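Local coordinates for protein putative sugar ABC transporter (Yersinia enterocolitica subsp. enterocolitica 8081, PDB 5ULB) that probably serves as the periplasmic sugar-binding component of an ABC transporter, and holds a selenium analogue of methylthioribose between its two lobes, at residues I25-S30 with F55-D60; I80-R85 with S104-A109; F67-I72 with T90-R95; P154-R159 with W210-A215. All coordinates share one frame; numbering follows the deposited sequence.

Contact 1: I25-S30 with F55-D60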
loop_
_atom_site.group_PDB
_atom_site.type_symbol
_atom_site.label_atom_id
_atom_site.label_comp_id
_atom_site.label_asym_id
_atom_site.label_seq_id
_atom_site.Cartn_x
_atom_site.Cartn_y
_atom_site.Cartn_z
ATOM N N ILE A 25 10.714 -4.842 -7.189
ATOM C CA ILE A 25 10.581 -6.121 -6.483
ATOM C C ILE A 25 9.708 -5.820 -5.276
ATOM O O ILE A 25 10.089 -5.029 -4.397
ATOM C CB ILE A 25 11.920 -6.735 -6.121
ATOM C CG1 ILE A 25 12.883 -6.849 -7.296
ATOM C CG2 ILE A 25 11.617 -8.143 -5.552
ATOM C CD1 ILE A 25 13.789 -5.694 -7.517
ATOM N N ARG A 26 8.587 -6.530 -5.190
ATOM C CA ARG A 26 7.605 -6.334 -4.124
ATOM C C ARG A 26 7.421 -7.680 -3.412
ATOM O O ARG A 26 7.185 -8.730 -4.040
ATOM C CB ARG A 26 6.324 -5.708 -4.592
ATOM C CG ARG A 26 5.222 -5.562 -3.562
ATOM C CD ARG A 26 4.260 -4.464 -3.954
ATOM N NE ARG A 26 3.066 -4.515 -3.157
ATOM C CZ ARG A 26 2.417 -3.453 -2.643
ATOM N NH1 ARG A 26 3.010 -2.257 -2.474
ATOM N NH2 ARG A 26 1.264 -3.666 -2.078
ATOM N N ASN A 27 7.458 -7.665 -2.058
ATOM C CA ASN A 27 7.423 -8.859 -1.250
ATOM C C ASN A 27 6.035 -9.356 -0.890
ATOM O O ASN A 27 5.780 -9.661 0.279
ATOM C CB ASN A 27 8.265 -8.621 0.008
ATOM C CG ASN A 27 8.665 -9.853 0.741
ATOM O OD1 ASN A 27 8.789 -10.953 0.179
ATOM N ND2 ASN A 27 9.012 -9.672 2.033
ATOM N N LEU A 28 5.126 -9.366 -1.885
ATOM C CA LEU A 28 3.774 -9.794 -1.720
ATOM C C LEU A 28 3.351 -10.575 -2.943
ATOM O O LEU A 28 4.148 -10.732 -3.894
ATOM C CB LEU A 28 2.810 -8.610 -1.417
ATOM C CG LEU A 28 3.053 -7.862 -0.100
ATOM C CD1 LEU A 28 2.150 -6.667 -0.060
ATOM C CD2 LEU A 28 2.721 -8.775 1.063
ATOM N N GLY A 29 2.129 -11.084 -2.935
ATOM C CA GLY A 29 1.483 -11.645 -4.101
ATOM C C GLY A 29 0.618 -10.650 -4.825
ATOM O O GLY A 29 0.801 -9.433 -4.706
ATOM N N SER A 30 -0.353 -11.139 -5.595
ATOM C CA SER A 30 -1.167 -10.304 -6.461
ATOM C C SER A 30 -2.460 -9.829 -5.834
ATOM O O SER A 30 -3.512 -9.840 -6.493
ATOM C CB SER A 30 -1.356 -10.998 -7.808
ATOM O OG SER A 30 -1.960 -12.275 -7.612
ATOM N N PHE A 55 8.510 -7.747 -10.352
ATOM C CA PHE A 55 8.771 -9.077 -9.776
ATOM C C PHE A 55 8.024 -9.117 -8.425
ATOM O O PHE A 55 8.159 -8.190 -7.603
ATOM C CB PHE A 55 10.254 -9.303 -9.533
ATOM C CG PHE A 55 11.067 -9.185 -10.753
ATOM C CD1 PHE A 55 11.247 -10.282 -11.584
ATOM C CD2 PHE A 55 11.656 -7.951 -11.121
ATOM C CE1 PHE A 55 12.078 -10.137 -12.767
ATOM C CE2 PHE A 55 12.440 -7.819 -12.210
ATOM C CZ PHE A 55 12.575 -8.940 -13.069
ATOM N N LEU A 56 7.269 -10.184 -8.205
ATOM C CA LEU A 56 6.539 -10.426 -6.933
ATOM C C LEU A 56 7.035 -11.702 -6.286
ATOM O O LEU A 56 7.142 -12.720 -6.948
ATOM C CB LEU A 56 5.047 -10.588 -7.150
ATOM C CG LEU A 56 4.352 -9.262 -7.491
ATOM C CD1 LEU A 56 2.906 -9.512 -7.841
ATOM C CD2 LEU A 56 4.471 -8.223 -6.399
ATOM N N SER A 57 7.360 -11.640 -4.990
ATOM C CA SER A 57 7.850 -12.786 -4.282
ATOM C C SER A 57 6.797 -13.731 -3.739
ATOM O O SER A 57 7.177 -14.809 -3.179
ATOM C CB SER A 57 8.718 -12.393 -3.086
ATOM O OG SER A 57 7.830 -11.831 -2.102
ATOM N N ASN A 58 5.515 -13.297 -3.765
ATOM C CA ASN A 58 4.386 -13.987 -3.056
ATOM C C ASN A 58 4.605 -14.016 -1.525
ATOM O O ASN A 58 3.951 -14.820 -0.808
ATOM C CB ASN A 58 3.960 -15.392 -3.510
ATOM C CG ASN A 58 2.782 -15.398 -4.545
ATOM O OD1 ASN A 58 1.527 -15.072 -4.363
ATOM N ND2 ASN A 58 3.209 -15.875 -5.656
ATOM N N GLY A 59 5.392 -13.089 -1.006
ATOM C CA GLY A 59 5.660 -13.098 0.440
ATOM C C GLY A 59 6.780 -13.994 0.893
ATOM O O GLY A 59 7.062 -14.042 2.087
ATOM N N ASP A 60 7.509 -14.637 -0.057
ATOM C CA ASP A 60 8.604 -15.536 0.269
ATOM C C ASP A 60 9.851 -14.705 0.255
ATOM O O ASP A 60 10.328 -14.244 -0.785
ATOM C CB ASP A 60 8.620 -16.682 -0.749
ATOM C CG ASP A 60 9.758 -17.619 -0.660
ATOM O OD1 ASP A 60 10.811 -17.289 -0.200
ATOM O OD2 ASP A 60 9.573 -18.824 -1.070
HETATM O O HOH W 1 -0.838 -13.946 -5.082
#
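Ile25 and Arg26 run parallel to Phe55 and Leu56 as neighbouring strands, the two ends of a beta-alpha-beta unit in a periplasmic binding protein lobe. Arg26 N donates to Phe55 O at 3.0 Å, and Ser57 N returns the pattern to Arg26 O at 3.1 Å. Beyond the strands the chain 55-60 folds into a type I' turn from Ser57 to Asp60. There Asn58 N reaches Leu28 O at 2.9 Å from well above the carbonyl plane. Glycine fits position 59, where the backbone has a positive phi (85°) that this residue readily takes.

On one face of the sheet, Ile25 CG1 meets the Phe55 ring obliquely. On the other, Leu56 CD2 packs 3.6 Å from Arg26 CB, the two side chains lying alongside and pointing the same way. The extended arginine then carries its guanidinium off to Asn33, Thr34 and Ser82. The first bond of the Leu28 side chain points away from 55-60, and the side chain borders the bound sugar.

In the Asn58 conformer described, one of two, a water accepts from Ser30 N and donates to Asn58 OD1. Asn27 swings CG anti to its own nitrogen (chi1 -163°), bringing OD1 toward the turn while ND2 serves Asp61 and Gln83 O. Ser57 OG is thus doubly engaged: it accepts from Gly59 N as an ST turn and donates to Asn27 OD1 at 2.6 Å.

Contact 2: I80-R85 with S104-A109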
loop_
_atom_site.group_PDB
_atom_site.type_symbol
_atom_site.label_atom_id
_atom_site.label_comp_id
_atom_site.label_asym_id
_atom_site.label_seq_id
_atom_site.Cartn_x
_atom_site.Cartn_y
_atom_site.Cartn_z
ATOM N N ILE A 80 13.350 -0.318 -7.318
ATOM C CA ILE A 80 12.340 -0.001 -6.294
ATOM C C ILE A 80 12.049 -1.244 -5.534
ATOM O O ILE A 80 11.704 -2.267 -6.138
ATOM C CB ILE A 80 11.059 0.604 -6.924
ATOM C CG1 ILE A 80 11.378 1.953 -7.605
ATOM C CG2 ILE A 80 9.949 0.813 -5.882
ATOM C CD1 ILE A 80 10.271 2.394 -8.548
ATOM N N LEU A 81 12.115 -1.206 -4.163
ATOM C CA LEU A 81 11.671 -2.287 -3.325
ATOM C C LEU A 81 10.405 -1.941 -2.615
ATOM O O LEU A 81 10.203 -0.786 -2.237
ATOM C CB LEU A 81 12.717 -2.658 -2.294
ATOM C CG LEU A 81 14.158 -2.967 -2.754
ATOM C CD1 LEU A 81 15.005 -3.434 -1.626
ATOM C CD2 LEU A 81 14.083 -3.975 -3.914
ATOM N N SER A 82 9.577 -2.961 -2.337
ATOM C CA SER A 82 8.360 -2.761 -1.575
ATOM C C SER A 82 8.177 -3.930 -0.621
ATOM O O SER A 82 8.270 -5.099 -1.046
ATOM C CB SER A 82 7.210 -2.611 -2.546
ATOM O OG SER A 82 5.965 -2.290 -1.969
ATOM N N GLN A 83 7.925 -3.640 0.666
ATOM C CA GLN A 83 7.724 -4.624 1.683
ATOM C C GLN A 83 8.921 -5.523 1.957
ATOM O O GLN A 83 8.796 -6.636 2.471
ATOM C CB GLN A 83 6.442 -5.482 1.500
ATOM C CG GLN A 83 5.088 -4.697 1.727
ATOM C CD GLN A 83 4.645 -3.925 0.599
ATOM O OE1 GLN A 83 5.021 -4.232 -0.534
ATOM N NE2 GLN A 83 3.864 -2.878 0.826
ATOM N N GLY A 84 10.131 -4.994 1.724
ATOM C CA GLY A 84 11.355 -5.720 2.169
ATOM C C GLY A 84 11.422 -5.774 3.671
ATOM O O GLY A 84 11.148 -4.773 4.346
ATOM N N ARG A 85 11.760 -6.941 4.206
ATOM C CA ARG A 85 11.729 -7.164 5.644
ATOM C C ARG A 85 13.131 -7.176 6.252
ATOM O O ARG A 85 14.162 -7.325 5.570
ATOM C CB ARG A 85 10.960 -8.460 5.977
ATOM C CG ARG A 85 9.524 -8.397 5.608
ATOM C CD ARG A 85 8.723 -9.685 5.943
ATOM N NE ARG A 85 9.026 -10.153 7.250
ATOM C CZ ARG A 85 8.425 -11.133 7.762
ATOM N NH1 ARG A 85 8.755 -11.512 9.010
ATOM N NH2 ARG A 85 7.570 -11.759 6.969
ATOM N N SER A 104 14.812 3.653 -4.498
ATOM C CA SER A 104 13.827 4.130 -3.563
ATOM C C SER A 104 13.113 2.878 -3.015
ATOM O O SER A 104 12.923 1.896 -3.754
ATOM C CB SER A 104 12.828 5.078 -4.227
ATOM O OG SER A 104 11.912 5.641 -3.347
ATOM N N VAL A 105 12.656 2.921 -1.742
ATOM C CA VAL A 105 11.994 1.850 -1.165
ATOM C C VAL A 105 10.688 2.307 -0.534
ATOM O O VAL A 105 10.523 3.461 -0.163
ATOM C CB VAL A 105 12.825 1.029 -0.182
ATOM C CG1 VAL A 105 14.128 0.516 -0.871
ATOM C CG2 VAL A 105 13.150 1.795 1.084
ATOM N N PHE A 106 9.734 1.363 -0.475
ATOM C CA PHE A 106 8.408 1.593 0.104
ATOM C C PHE A 106 8.124 0.510 1.133
ATOM O O PHE A 106 8.314 -0.680 0.842
ATOM C CB PHE A 106 7.343 1.599 -0.954
ATOM C CG PHE A 106 5.944 1.740 -0.406
ATOM C CD1 PHE A 106 5.531 2.906 0.275
ATOM C CD2 PHE A 106 5.079 0.724 -0.489
ATOM C CE1 PHE A 106 4.284 2.943 0.839
ATOM C CE2 PHE A 106 3.819 0.809 0.079
ATOM C CZ PHE A 106 3.415 1.882 0.815
ATOM N N ASP A 107 7.706 0.864 2.338
ATOM C CA ASP A 107 7.352 -0.094 3.379
ATOM C C ASP A 107 8.423 -1.141 3.594
ATOM O O ASP A 107 8.070 -2.315 3.846
ATOM C CB ASP A 107 6.003 -0.773 3.014
ATOM C CG ASP A 107 4.810 0.015 3.470
ATOM O OD1 ASP A 107 4.941 1.054 4.170
ATOM O OD2 ASP A 107 3.661 -0.496 3.127
ATOM N N THR A 108 9.651 -0.688 3.609
ATOM C CA THR A 108 10.800 -1.574 3.709
ATOM C C THR A 108 11.585 -1.279 4.965
ATOM O O THR A 108 11.731 -0.127 5.356
ATOM C CB THR A 108 11.656 -1.469 2.406
ATOM O OG1 THR A 108 10.864 -1.981 1.327
ATOM C CG2 THR A 108 12.964 -2.220 2.458
ATOM N N ALA A 109 12.070 -2.320 5.626
ATOM C CA ALA A 109 12.809 -2.166 6.854
ATOM C C ALA A 109 14.223 -1.790 6.618
ATOM O O ALA A 109 14.996 -2.586 6.071
ATOM C CB ALA A 109 12.731 -3.490 7.618
#
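The Phe106 ring has Ser82 OG at its edge, in plane and 3.5 Å from CD2, while the carboxylate carbon of Asp107 lies over one face, toward the rim. Gln83 NE2 approaches CE2 obliquely. Its amide stands 75° from the Asp107 carboxylate, and NE2 makes only a weak bond to Asp107 OD2, 3.3 Å away. A bend at chi2 (81°) folds the glutamine chain back to this position, where Ser82 OG donates to its OE1 at 2.6 Å and so helps fix the amide's rotation. Gln83 and Asp107 both line the sugar pocket: Gln83 NE2 bonds weakly to ligand O4, and Asp107 is paired with Arg158.

Thr108 suits the bend after the strand because its hydroxyl works both ways, accepting from Gly84 N at 3.1 Å and donating to Phe106 O, which also takes Gln83 N. Gly84, with no side chain, lets Thr108 CG2 come in close to its CA. Leu81 CB and Val105 CG1 pack at 3.8 Å on the sheet face opposite Phe106.

These parallel strands close a beta-alpha-beta unit through helix 89-98. Strand 21-26 flanks 80-82, strand 118-122 flanks 104-106, and helix 262-278 covers the face bearing Ile80, Ser104 and Phe106.

Contact 3: F67-I72 with T90-R95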
loop_
_atom_site.group_PDB
_atom_site.type_symbol
_atom_site.label_atom_id
_atom_site.label_comp_id
_atom_site.label_asym_id
_atom_site.label_seq_id
_atom_site.Cartn_x
_atom_site.Cartn_y
_atom_site.Cartn_z
ATOM N N PHE A 67 15.344 -12.220 -6.321
ATOM C CA PHE A 67 14.964 -11.237 -7.307
ATOM C C PHE A 67 15.803 -9.983 -7.219
ATOM O O PHE A 67 16.220 -9.405 -8.227
ATOM C CB PHE A 67 13.506 -10.912 -7.333
ATOM C CG PHE A 67 12.603 -11.978 -7.856
ATOM C CD1 PHE A 67 12.815 -12.589 -9.023
ATOM C CD2 PHE A 67 11.395 -12.210 -7.202
ATOM C CE1 PHE A 67 11.904 -13.494 -9.544
ATOM C CE2 PHE A 67 10.456 -13.082 -7.754
ATOM C CZ PHE A 67 10.736 -13.745 -8.914
ATOM N N VAL A 68 16.043 -9.517 -6.015
ATOM C CA VAL A 68 16.842 -8.292 -5.872
ATOM C C VAL A 68 18.292 -8.478 -6.265
ATOM O O VAL A 68 18.894 -7.678 -7.010
ATOM C CB VAL A 68 16.691 -7.626 -4.467
ATOM C CG1 VAL A 68 17.544 -6.387 -4.381
ATOM C CG2 VAL A 68 15.267 -7.428 -4.052
ATOM N N ASN A 69 18.848 -9.604 -5.830
ATOM C CA ASN A 69 20.164 -9.917 -6.170
ATOM C C ASN A 69 20.391 -10.084 -7.719
ATOM O O ASN A 69 21.367 -9.587 -8.298
ATOM C CB ASN A 69 20.626 -11.185 -5.459
ATOM C CG ASN A 69 20.979 -10.915 -3.982
ATOM O OD1 ASN A 69 21.569 -9.857 -3.661
ATOM N ND2 ASN A 69 20.769 -11.872 -3.138
ATOM N N GLN A 70 19.416 -10.680 -8.356
ATOM C CA GLN A 70 19.476 -10.805 -9.797
ATOM C C GLN A 70 19.373 -9.445 -10.491
ATOM O O GLN A 70 20.109 -9.150 -11.420
ATOM C CB GLN A 70 18.404 -11.693 -10.312
ATOM C CG GLN A 70 18.580 -13.152 -9.891
ATOM C CD GLN A 70 17.398 -14.044 -10.053
ATOM O OE1 GLN A 70 16.518 -13.798 -10.816
ATOM N NE2 GLN A 70 17.438 -15.193 -9.330
ATOM N N ALA A 71 18.491 -8.557 -9.946
ATOM C CA ALA A 71 18.406 -7.186 -10.565
ATOM C C ALA A 71 19.744 -6.448 -10.401
ATOM O O ALA A 71 20.156 -5.726 -11.290
ATOM C CB ALA A 71 17.292 -6.420 -9.884
ATOM N N ILE A 72 20.401 -6.559 -9.263
ATOM C CA ILE A 72 21.733 -5.940 -9.072
ATOM C C ILE A 72 22.715 -6.499 -10.116
ATOM O O ILE A 72 23.426 -5.768 -10.777
ATOM C CB ILE A 72 22.278 -6.172 -7.652
ATOM C CG1 ILE A 72 21.416 -5.473 -6.605
ATOM C CG2 ILE A 72 23.676 -5.731 -7.516
ATOM C CD1 ILE A 72 21.661 -5.904 -5.153
ATOM N N THR A 90 18.390 -4.073 4.850
ATOM C CA THR A 90 19.411 -3.031 4.927
ATOM C C THR A 90 20.653 -3.373 4.120
ATOM O O THR A 90 21.179 -2.500 3.438
ATOM C CB THR A 90 19.745 -2.793 6.403
ATOM O OG1 THR A 90 18.590 -2.322 7.127
ATOM C CG2 THR A 90 20.804 -1.783 6.609
ATOM N N GLU A 91 21.240 -4.571 4.286
ATOM C CA GLU A 91 22.468 -4.921 3.600
ATOM C C GLU A 91 22.156 -5.011 2.112
ATOM O O GLU A 91 22.993 -4.682 1.290
ATOM C CB GLU A 91 23.042 -6.244 4.139
ATOM C CG GLU A 91 23.809 -5.961 5.424
ATOM C CD GLU A 91 25.128 -5.234 5.116
ATOM O OE1 GLU A 91 25.446 -4.227 5.767
ATOM O OE2 GLU A 91 25.812 -5.660 4.165
ATOM N N LEU A 92 20.946 -5.447 1.730
ATOM C CA LEU A 92 20.595 -5.552 0.300
ATOM C C LEU A 92 20.646 -4.179 -0.359
ATOM O O LEU A 92 21.223 -3.952 -1.404
ATOM C CB LEU A 92 19.199 -6.136 0.065
ATOM C CG LEU A 92 18.872 -7.536 -0.326
ATOM C CD1 LEU A 92 17.390 -7.629 -0.608
ATOM C CD2 LEU A 92 19.640 -7.852 -1.559
ATOM N N VAL A 93 20.044 -3.176 0.327
ATOM C CA VAL A 93 20.041 -1.802 -0.171
ATOM C C VAL A 93 21.397 -1.201 -0.195
ATOM O O VAL A 93 21.771 -0.506 -1.140
ATOM C CB VAL A 93 18.988 -0.966 0.549
ATOM C CG1 VAL A 93 19.080 0.498 0.096
ATOM C CG2 VAL A 93 17.597 -1.476 0.300
ATOM N N LYS A 94 22.192 -1.479 0.831
ATOM C CA LYS A 94 23.561 -1.007 0.794
ATOM C C LYS A 94 24.351 -1.562 -0.453
ATOM O O LYS A 94 25.192 -0.879 -1.055
ATOM C CB LYS A 94 24.386 -1.325 2.041
ATOM C CG LYS A 94 23.894 -0.519 3.262
ATOM C CD LYS A 94 24.644 -0.965 4.515
ATOM C CE LYS A 94 24.137 -0.144 5.675
ATOM N NZ LYS A 94 24.854 -0.542 6.876
ATOM N N ARG A 95 24.045 -2.814 -0.840
ATOM C CA ARG A 95 24.718 -3.418 -1.981
ATOM C C ARG A 95 24.204 -2.717 -3.316
ATOM O O ARG A 95 24.957 -2.501 -4.258
ATOM C CB ARG A 95 24.475 -4.933 -2.012
ATOM C CG ARG A 95 25.434 -5.686 -2.939
ATOM C CD ARG A 95 25.646 -7.173 -2.523
ATOM N NE ARG A 95 24.694 -7.958 -3.225
ATOM C CZ ARG A 95 24.762 -8.280 -4.519
ATOM N NH1 ARG A 95 23.759 -8.983 -5.043
ATOM N NH2 ARG A 95 25.778 -7.893 -5.325
#
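Arg95 reaches Asn69 by holding CG anti to its backbone N (chi1 -165°) and then bending sharply at chi3 (92°), which turns the guanidinium toward helix 61-73. Asn69 meets it with CG beside its own nitrogen, swinging OD1 toward the neighbouring, nearly parallel helix. The segment axes lie 10.8 Å apart and differ by 10° in direction, as expected of consecutive helices packed on one face of the parallel sheet in a Rossmann-like, periplasmic binding protein lobe.

Beneath this polar pair the contact is aliphatic. In the conformers described, one of two each for Leu92 and Arg95, Leu92 spreads both methyls against Val68, with CD2 3.8 Å from Val68 CG1, and the same CD2 touches Asn69 OD1 at 3.5 Å. Branched, apolar residues suit this buried seam: Val68 also rests on Leu81 of the sheet below, and Ile72 on Ile79. Ile72 CD1 further sits over one face of the Arg95 guanidinium, 3.6 Å above its plane and offset toward its rim, and the in-plane edge does the bonding.

On the exposed side of the helix pair, Arg95 NH1 donates to Asn69 OD1 at 2.7 Å along an almost straight line. The oxygen lies in the guanidinium plane, whereas NH1 sits above the carbonyl plane of the amide.

Contact 4: P154-R159 with W210-A215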
loop_
_atom_site.group_PDB
_atom_site.type_symbol
_atom_site.label_atom_id
_atom_site.label_comp_id
_atom_site.label_asym_id
_atom_site.label_seq_id
_atom_site.Cartn_x
_atom_site.Cartn_y
_atom_site.Cartn_z
ATOM N N PRO A 154 6.947 -3.835 7.940
ATOM C CA PRO A 154 7.020 -2.492 8.537
ATOM C C PRO A 154 5.660 -1.771 8.760
ATOM O O PRO A 154 5.408 -1.306 9.910
ATOM C CB PRO A 154 7.990 -1.752 7.677
ATOM C CG PRO A 154 8.892 -2.847 7.176
ATOM C CD PRO A 154 8.040 -4.041 6.958
ATOM N N PRO A 155 4.784 -1.756 7.784
ATOM C CA PRO A 155 3.510 -1.091 8.030
ATOM C C PRO A 155 2.715 -1.789 9.108
ATOM O O PRO A 155 1.966 -1.116 9.870
ATOM C CB PRO A 155 2.817 -1.179 6.676
ATOM C CG PRO A 155 3.509 -2.315 5.922
ATOM C CD PRO A 155 4.878 -2.146 6.354
HETATM N N MSE A 156 2.790 -3.105 9.144
HETATM C CA MSE A 156 2.033 -3.873 10.127
HETATM C C MSE A 156 2.559 -3.565 11.506
HETATM O O MSE A 156 1.747 -3.454 12.481
HETATM C CB MSE A 156 2.080 -5.351 9.819
HETATM C CG MSE A 156 1.307 -5.721 8.549
HETATM SE SE MSE A 156 -0.551 -5.611 8.864
HETATM C CE MSE A 156 -1.177 -5.426 7.017
ATOM N N GLU A 157 3.835 -3.467 11.718
ATOM C CA GLU A 157 4.319 -3.209 13.062
ATOM C C GLU A 157 3.951 -1.762 13.500
ATOM O O GLU A 157 3.583 -1.559 14.674
ATOM C CB GLU A 157 5.797 -3.564 13.173
ATOM C CG GLU A 157 6.045 -5.144 13.096
ATOM C CD GLU A 157 5.382 -6.124 14.221
ATOM O OE1 GLU A 157 5.401 -7.422 13.888
ATOM O OE2 GLU A 157 4.827 -5.648 15.429
ATOM N N ARG A 158 3.985 -0.798 12.581
ATOM C CA ARG A 158 3.560 0.549 12.966
ATOM C C ARG A 158 2.074 0.644 13.246
ATOM O O ARG A 158 1.645 1.344 14.175
ATOM C CB ARG A 158 3.943 1.501 11.878
ATOM C CG ARG A 158 5.498 1.757 11.714
ATOM C CD ARG A 158 5.720 2.815 10.635
ATOM N NE ARG A 158 5.429 2.475 9.330
ATOM C CZ ARG A 158 6.288 1.921 8.385
ATOM N NH1 ARG A 158 7.611 1.710 8.723
ATOM N NH2 ARG A 158 5.771 1.504 7.041
ATOM N N ARG A 159 1.254 -0.051 12.471
ATOM C CA ARG A 159 -0.212 -0.083 12.749
ATOM C C ARG A 159 -0.484 -0.739 14.075
ATOM O O ARG A 159 -1.330 -0.252 14.849
ATOM C CB ARG A 159 -0.931 -0.778 11.636
ATOM C CG ARG A 159 -0.867 0.018 10.338
ATOM C CD ARG A 159 -1.241 -0.693 9.060
ATOM N NE ARG A 159 -0.885 0.073 7.912
ATOM C CZ ARG A 159 -0.955 -0.336 6.662
ATOM N NH1 ARG A 159 -1.608 -1.452 6.324
ATOM N NH2 ARG A 159 -0.379 0.357 5.717
ATOM N N TRP A 210 -11.539 -4.933 12.628
ATOM C CA TRP A 210 -10.585 -3.956 12.071
ATOM C C TRP A 210 -9.637 -4.675 11.149
ATOM O O TRP A 210 -8.864 -5.531 11.591
ATOM C CB TRP A 210 -9.818 -3.282 13.178
ATOM C CG TRP A 210 -8.810 -2.245 12.739
ATOM C CD1 TRP A 210 -9.046 -1.248 11.823
ATOM C CD2 TRP A 210 -7.444 -2.175 13.086
ATOM N NE1 TRP A 210 -7.908 -0.519 11.642
ATOM C CE2 TRP A 210 -6.925 -1.076 12.398
ATOM C CE3 TRP A 210 -6.607 -2.874 13.934
ATOM C CZ2 TRP A 210 -5.576 -0.670 12.526
ATOM C CZ3 TRP A 210 -5.340 -2.492 14.060
ATOM C CH2 TRP A 210 -4.825 -1.400 13.340
ATOM N N GLY A 211 -9.724 -4.293 9.843
ATOM C CA GLY A 211 -8.840 -4.912 8.876
ATOM C C GLY A 211 -7.707 -3.961 8.501
ATOM O O GLY A 211 -7.911 -2.867 7.982
ATOM N N THR A 212 -6.445 -4.467 8.733
ATOM C CA THR A 212 -5.271 -3.622 8.530
ATOM C C THR A 212 -4.743 -3.614 7.124
ATOM O O THR A 212 -3.883 -2.853 6.797
ATOM C CB THR A 212 -4.166 -4.023 9.473
ATOM O OG1 THR A 212 -3.697 -5.343 9.181
ATOM C CG2 THR A 212 -4.580 -3.901 10.918
ATOM N N TRP A 213 -5.391 -4.408 6.249
ATOM C CA TRP A 213 -5.064 -4.487 4.830
ATOM C C TRP A 213 -6.339 -4.898 4.119
ATOM O O TRP A 213 -7.015 -5.807 4.594
ATOM C CB TRP A 213 -4.000 -5.564 4.577
ATOM C CG TRP A 213 -3.591 -5.953 3.194
ATOM C CD1 TRP A 213 -3.618 -5.284 2.035
ATOM C CD2 TRP A 213 -2.821 -7.162 2.943
ATOM N NE1 TRP A 213 -2.966 -6.035 1.019
ATOM C CE2 TRP A 213 -2.465 -7.170 1.573
ATOM C CE3 TRP A 213 -2.532 -8.272 3.724
ATOM C CZ2 TRP A 213 -1.731 -8.250 1.048
ATOM C CZ3 TRP A 213 -1.764 -9.313 3.186
ATOM C CH2 TRP A 213 -1.415 -9.254 1.837
ATOM N N ASP A 214 -6.691 -4.264 3.039
ATOM C CA ASP A 214 -7.992 -4.551 2.439
ATOM C C ASP A 214 -8.071 -5.961 1.833
ATOM O O ASP A 214 -9.186 -6.465 1.652
ATOM C CB ASP A 214 -8.487 -3.530 1.433
ATOM C CG ASP A 214 -7.656 -3.336 0.166
ATOM O OD1 ASP A 214 -6.530 -3.835 0.142
ATOM O OD2 ASP A 214 -8.255 -2.665 -0.756
ATOM N N ALA A 215 -6.913 -6.630 1.591
ATOM C CA ALA A 215 -6.999 -8.046 1.227
ATOM C C ALA A 215 -7.629 -8.854 2.306
ATOM O O ALA A 215 -8.403 -9.797 2.033
ATOM C CB ALA A 215 -5.586 -8.568 0.890
#
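Met156, deposited as selenomethionine, and Arg159 come from the first turns of helix 154-169 to meet Thr212 and Trp213, in the loop after strand 208-211. Met156 is bent at chi2 (-73°), which folds the chain toward the loop, so that SE lies 3.2 Å from Thr212 OG1 and the terminal methyl CE 3.7 Å from Trp213 CB. A long, unbranched, polarisable side chain can make this turn and pack closely beside the hydroxyl. That hydroxyl sits between its own backbone N and carbonyl carbon (chi1 65°) and is bonded to Leu148 O.

Arg159 does the opposite and stays extended from CG to NE. Its NH1 meets Thr212 O at 2.7 Å, close to the guanidinium plane, but the bond is weak because the angle at hydrogen is only 124°. The same NH1 donates to O3 of the bound sugar, and NE pairs with Asp124. Pro155 CB lies 3.6 Å above the Arg159 guanidinium plane, offset toward the rim. The flat group is held from several directions, so the loop carbonyl and Asp124 probably help to orient it for the ligand.

Trp210 brings CH2 to within 4.0 Å of Arg159 O, which lies at the ring edge. Thr212 CG2 sits over one face of the indole, offset toward the rim.

Strand 208-211 runs between strands 143-148 and 233-237, while helix 124-138 packs against both Arg159 and Trp210.

Overall arrangement
From the N terminus, contact 1 closes first, bringing strand 51-56 back beside strand 21-26 after helix 32-48. Contacts 2 and 3 then cross: the chain runs from 67-72 to 80-85, on to 90-95 and finally 104-109, so that helix packing and strand pairing interlock in the same lobe. Contacts 1 and 2 share the sheet through neighbouring strands 21-26 and 78-82, and Val93 of contact 3 lies against Leu81. Contact 4 closes a loop of 50 residues between its segments, tying the start of helix 154-169 to the end of strand 208-211. It meets contact 2 where Asp107 touches the Pro155 ring and contact 1 where Leu28 touches Trp213, all three contributing to the sugar pocket.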